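Local coordinates for protein TatD-related deoxyribonuclease (Thermotoga maritima, PDB 1J6O) that is probably a metal-dependent nuclease that hydrolyses ester bonds in DNA, at residues H74-K79 and G105-R110. Residues are numbered along the deposited sequence; the frame is centred on the assembly and turned at random.
Sequences HPHDAK and GLDFFR
P75 packs its ring against the end of strand 98-107, its CB 3.3 Å from the carbonyl O of G105 and its CG 4.0 Å from CB of D107. Next to it, the imidazole of H76 lies beside CB of D107 and the aliphatic base of R110: its CE1 corner lies 3.6 Å from R110 CB, while the guanidinium stands steeply to the ring, their planes 76° apart. The imidazole and the D107 carboxylate planes are inclined by 40°, and no direct hydrogen bond joins the two residues; instead a water 3.0 Å from H76 ND1 makes a weak bond to the D107 carbonyl. The H76 backbone N donates to H74 ND1 in the plane of that ring, and H74 CE1 sits over the H76 ring centre. D107 has CG anti to its own N (chi1 178°), which places OD1 where it accepts from F109 N (2.7 Å), nearly along the C-O axis, and from R110 N (2.9 Å), above the carboxylate plane: an Asx turn through F109 N, extended to an Asx motif by R110 N. Replacing D107 by an alanine removes this acceptor and would probably leave the turn carrying R110 less firmly set beside H76. The contact joins the loop after strand 67-71 to the C-terminal end of strand 98-107 in the TIM-barrel-like fold; P75 and D107 touch H139, a predicted metal ligand on neighbouring strand 136-141, and Q118 of helix 115-132 packs on P75 and accepts from D107 N.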
ATOM      1  N   HIS A  74      -4.314  11.437   2.083  1.00  5.74           N
ATOM      2  CA  HIS A  74      -2.920  11.517   1.646  1.00  7.95           C
ATOM      3  C   HIS A  74      -2.289  12.818   2.167  1.00  9.34           C
ATOM      4  O   HIS A  74      -2.967  13.820   2.338  1.00  7.61           O
ATOM      5  CB  HIS A  74      -2.945  11.462   0.104  1.00  9.61           C
ATOM      6  CG  HIS A  74      -1.602  11.355  -0.561  1.00 13.05           C
ATOM      7  ND1 HIS A  74      -0.708  12.406  -0.622  1.00 13.24           N
ATOM      8  CD2 HIS A  74      -1.037  10.341  -1.267  1.00 15.92           C
ATOM      9  CE1 HIS A  74       0.348  12.043  -1.333  1.00 14.55           C
ATOM     10  NE2 HIS A  74       0.172  10.795  -1.738  1.00 15.91           N
ATOM     11  N   PRO A  75      -0.977  12.814   2.420  1.00  9.29           N
ATOM     12  CA  PRO A  75      -0.394  14.066   2.924  1.00 11.28           C
ATOM     13  C   PRO A  75      -0.597  15.274   1.998  1.00 11.87           C
ATOM     14  O   PRO A  75      -0.704  16.414   2.471  1.00 10.32           O
ATOM     15  CB  PRO A  75       1.092  13.707   3.153  1.00 11.21           C
ATOM     16  CG  PRO A  75       1.329  12.501   2.278  1.00 10.90           C
ATOM     17  CD  PRO A  75       0.015  11.723   2.396  1.00  9.83           C
ATOM     18  N   HIS A  76      -0.671  15.044   0.686  1.00 12.60           N
ATOM     19  CA  HIS A  76      -0.864  16.169  -0.216  1.00 14.84           C
ATOM     20  C   HIS A  76      -2.175  16.864   0.120  1.00 16.00           C
ATOM     21  O   HIS A  76      -2.264  18.087   0.074  1.00 15.89           O
ATOM     22  CB  HIS A  76      -0.882  15.715  -1.690  1.00 17.10           C
ATOM     23  CG  HIS A  76       0.443  15.237  -2.203  1.00 20.48           C
ATOM     24  ND1 HIS A  76       1.672  15.233  -1.635  1.00 20.88           N
ATOM     25  CD2 HIS A  76       0.598  14.676  -3.457  1.00 23.78           C
ATOM     26  CE1 HIS A  76       2.537  14.671  -2.542  1.00 23.05           C
ATOM     27  NE2 HIS A  76       1.864  14.342  -3.632  1.00 22.05           N
ATOM     28  N   ASP A  77      -3.178  16.079   0.498  1.00 15.20           N
ATOM     29  CA  ASP A  77      -4.483  16.611   0.833  1.00 17.85           C
ATOM     30  C   ASP A  77      -4.644  17.022   2.308  1.00 16.03           C
ATOM     31  O   ASP A  77      -5.755  17.347   2.729  1.00 18.82           O
ATOM     32  CB  ASP A  77      -5.578  15.556   0.496  1.00 19.93           C
ATOM     33  CG  ASP A  77      -5.441  14.913  -0.928  1.00 24.88           C
ATOM     34  OD1 ASP A  77      -4.451  14.179  -1.216  1.00 26.95           O
ATOM     35  OD2 ASP A  77      -6.362  15.094  -1.762  1.00 24.16           O
ATOM     36  N   ALA A  78      -3.565  17.032   3.092  1.00 14.31           N
ATOM     37  CA  ALA A  78      -3.663  17.392   4.520  1.00 13.50           C
ATOM     38  C   ALA A  78      -4.216  18.772   4.892  1.00 13.08           C
ATOM     39  O   ALA A  78      -4.906  18.914   5.903  1.00 12.78           O
ATOM     40  CB  ALA A  78      -2.287  17.181   5.219  1.00 13.42           C
ATOM     41  N   LYS A  79      -3.893  19.786   4.102  1.00 15.22           N
ATOM     42  CA  LYS A  79      -4.367  21.134   4.379  1.00 17.37           C
ATOM     43  C   LYS A  79      -5.832  21.282   4.022  1.00 18.43           C
ATOM     44  O   LYS A  79      -6.427  22.299   4.345  1.00 19.19           O
ATOM     45  CB  LYS A  79      -3.543  22.181   3.604  1.00 19.11           C
ATOM     46  CG  LYS A  79      -3.694  22.122   2.083  1.00 23.72           C
ATOM     47  CD  LYS A  79      -2.714  23.105   1.416  1.00 24.65           C
ATOM     48  CE  LYS A  79      -2.519  22.811  -0.070  1.00 29.05           C
ATOM     49  NZ  LYS A  79      -3.797  22.845  -0.834  1.00 30.03           N
ATOM     50  N   GLY A 105       0.492   9.614   5.648  1.00  7.91           N
ATOM     51  CA  GLY A 105       1.926   9.650   5.843  1.00  8.45           C
ATOM     52  C   GLY A 105       2.477  11.041   5.660  1.00  9.54           C
ATOM     53  O   GLY A 105       1.791  12.027   5.953  1.00 10.05           O
ATOM     54  N   LEU A 106       3.703  11.109   5.150  1.00 10.71           N
ATOM     55  CA  LEU A 106       4.392  12.371   4.921  1.00  9.62           C
ATOM     56  C   LEU A 106       5.098  12.384   3.579  1.00 11.66           C
ATOM     57  O   LEU A 106       5.695  11.381   3.167  1.00 10.51           O
ATOM     58  CB  LEU A 106       5.483  12.566   5.985  1.00 11.98           C
ATOM     59  CG  LEU A 106       5.134  12.482   7.458  1.00 11.24           C
ATOM     60  CD1 LEU A 106       6.423  12.608   8.293  1.00 12.33           C
ATOM     61  CD2 LEU A 106       4.139  13.598   7.788  1.00 14.70           C
ATOM     62  N   ASP A 107       5.035  13.522   2.899  1.00 11.92           N
ATOM     63  CA  ASP A 107       5.698  13.678   1.608  1.00 14.90           C
ATOM     64  C   ASP A 107       6.404  15.037   1.688  1.00 15.33           C
ATOM     65  O   ASP A 107       5.775  16.080   1.518  1.00 14.70           O
ATOM     66  CB  ASP A 107       4.721  13.672   0.426  1.00 17.08           C
ATOM     67  CG  ASP A 107       5.438  13.883  -0.912  1.00 20.09           C
ATOM     68  OD1 ASP A 107       6.565  14.412  -0.908  1.00 21.27           O
ATOM     69  OD2 ASP A 107       4.899  13.524  -1.977  1.00 23.82           O
ATOM     70  N   PHE A 108       7.697  15.016   1.994  1.00 15.94           N
ATOM     71  CA  PHE A 108       8.464  16.259   2.095  1.00 18.95           C
ATOM     72  C   PHE A 108       9.204  16.536   0.797  1.00 21.98           C
ATOM     73  O   PHE A 108      10.108  17.382   0.733  1.00 21.65           O
ATOM     74  CB  PHE A 108       9.438  16.199   3.276  1.00 16.76           C
ATOM     75  CG  PHE A 108       8.758  16.199   4.614  1.00 16.23           C
ATOM     76  CD1 PHE A 108       7.383  16.402   4.706  1.00 13.21           C
ATOM     77  CD2 PHE A 108       9.482  16.015   5.783  1.00 16.78           C
ATOM     78  CE1 PHE A 108       6.745  16.418   5.936  1.00 13.73           C
ATOM     79  CE2 PHE A 108       8.844  16.032   7.037  1.00 17.69           C
ATOM     80  CZ  PHE A 108       7.484  16.229   7.111  1.00 15.65           C
ATOM     81  N   PHE A 109       8.839  15.796  -0.243  1.00 24.43           N
ATOM     82  CA  PHE A 109       9.476  15.997  -1.524  1.00 27.21           C
ATOM     83  C   PHE A 109       8.625  17.014  -2.274  1.00 28.70           C
ATOM     84  O   PHE A 109       9.151  18.025  -2.719  1.00 28.71           O
ATOM     85  CB  PHE A 109       9.567  14.696  -2.334  1.00 29.20           C
ATOM     86  CG  PHE A 109      10.105  14.896  -3.721  1.00 31.49           C
ATOM     87  CD1 PHE A 109      11.449  15.204  -3.924  1.00 33.19           C
ATOM     88  CD2 PHE A 109       9.258  14.838  -4.820  1.00 31.75           C
ATOM     89  CE1 PHE A 109      11.941  15.458  -5.212  1.00 33.80           C
ATOM     90  CE2 PHE A 109       9.734  15.090  -6.105  1.00 33.90           C
ATOM     91  CZ  PHE A 109      11.075  15.400  -6.304  1.00 33.19           C
ATOM     92  N   ARG A 110       7.318  16.751  -2.396  1.00 29.86           N
ATOM     93  CA  ARG A 110       6.385  17.651  -3.100  1.00 31.43           C
ATOM     94  C   ARG A 110       5.904  18.804  -2.230  1.00 32.27           C
ATOM     95  O   ARG A 110       5.693  19.926  -2.720  1.00 34.83           O
ATOM     96  CB  ARG A 110       5.135  16.901  -3.603  1.00 32.28           C
ATOM     97  CG  ARG A 110       5.293  16.036  -4.858  1.00 33.86           C
ATOM     98  CD  ARG A 110       5.676  16.807  -6.141  1.00 34.84           C
ATOM     99  NE  ARG A 110       4.671  17.738  -6.663  1.00 34.27           N
ATOM    100  CZ  ARG A 110       3.436  17.410  -7.021  1.00 34.30           C
ATOM    101  NH1 ARG A 110       3.009  16.162  -6.918  1.00 37.38           N
ATOM    102  NH2 ARG A 110       2.628  18.332  -7.510  1.00 35.41           N
TER
HETATM  103  O   HOH W   1       2.752  17.201   0.321  1.00 35.02           O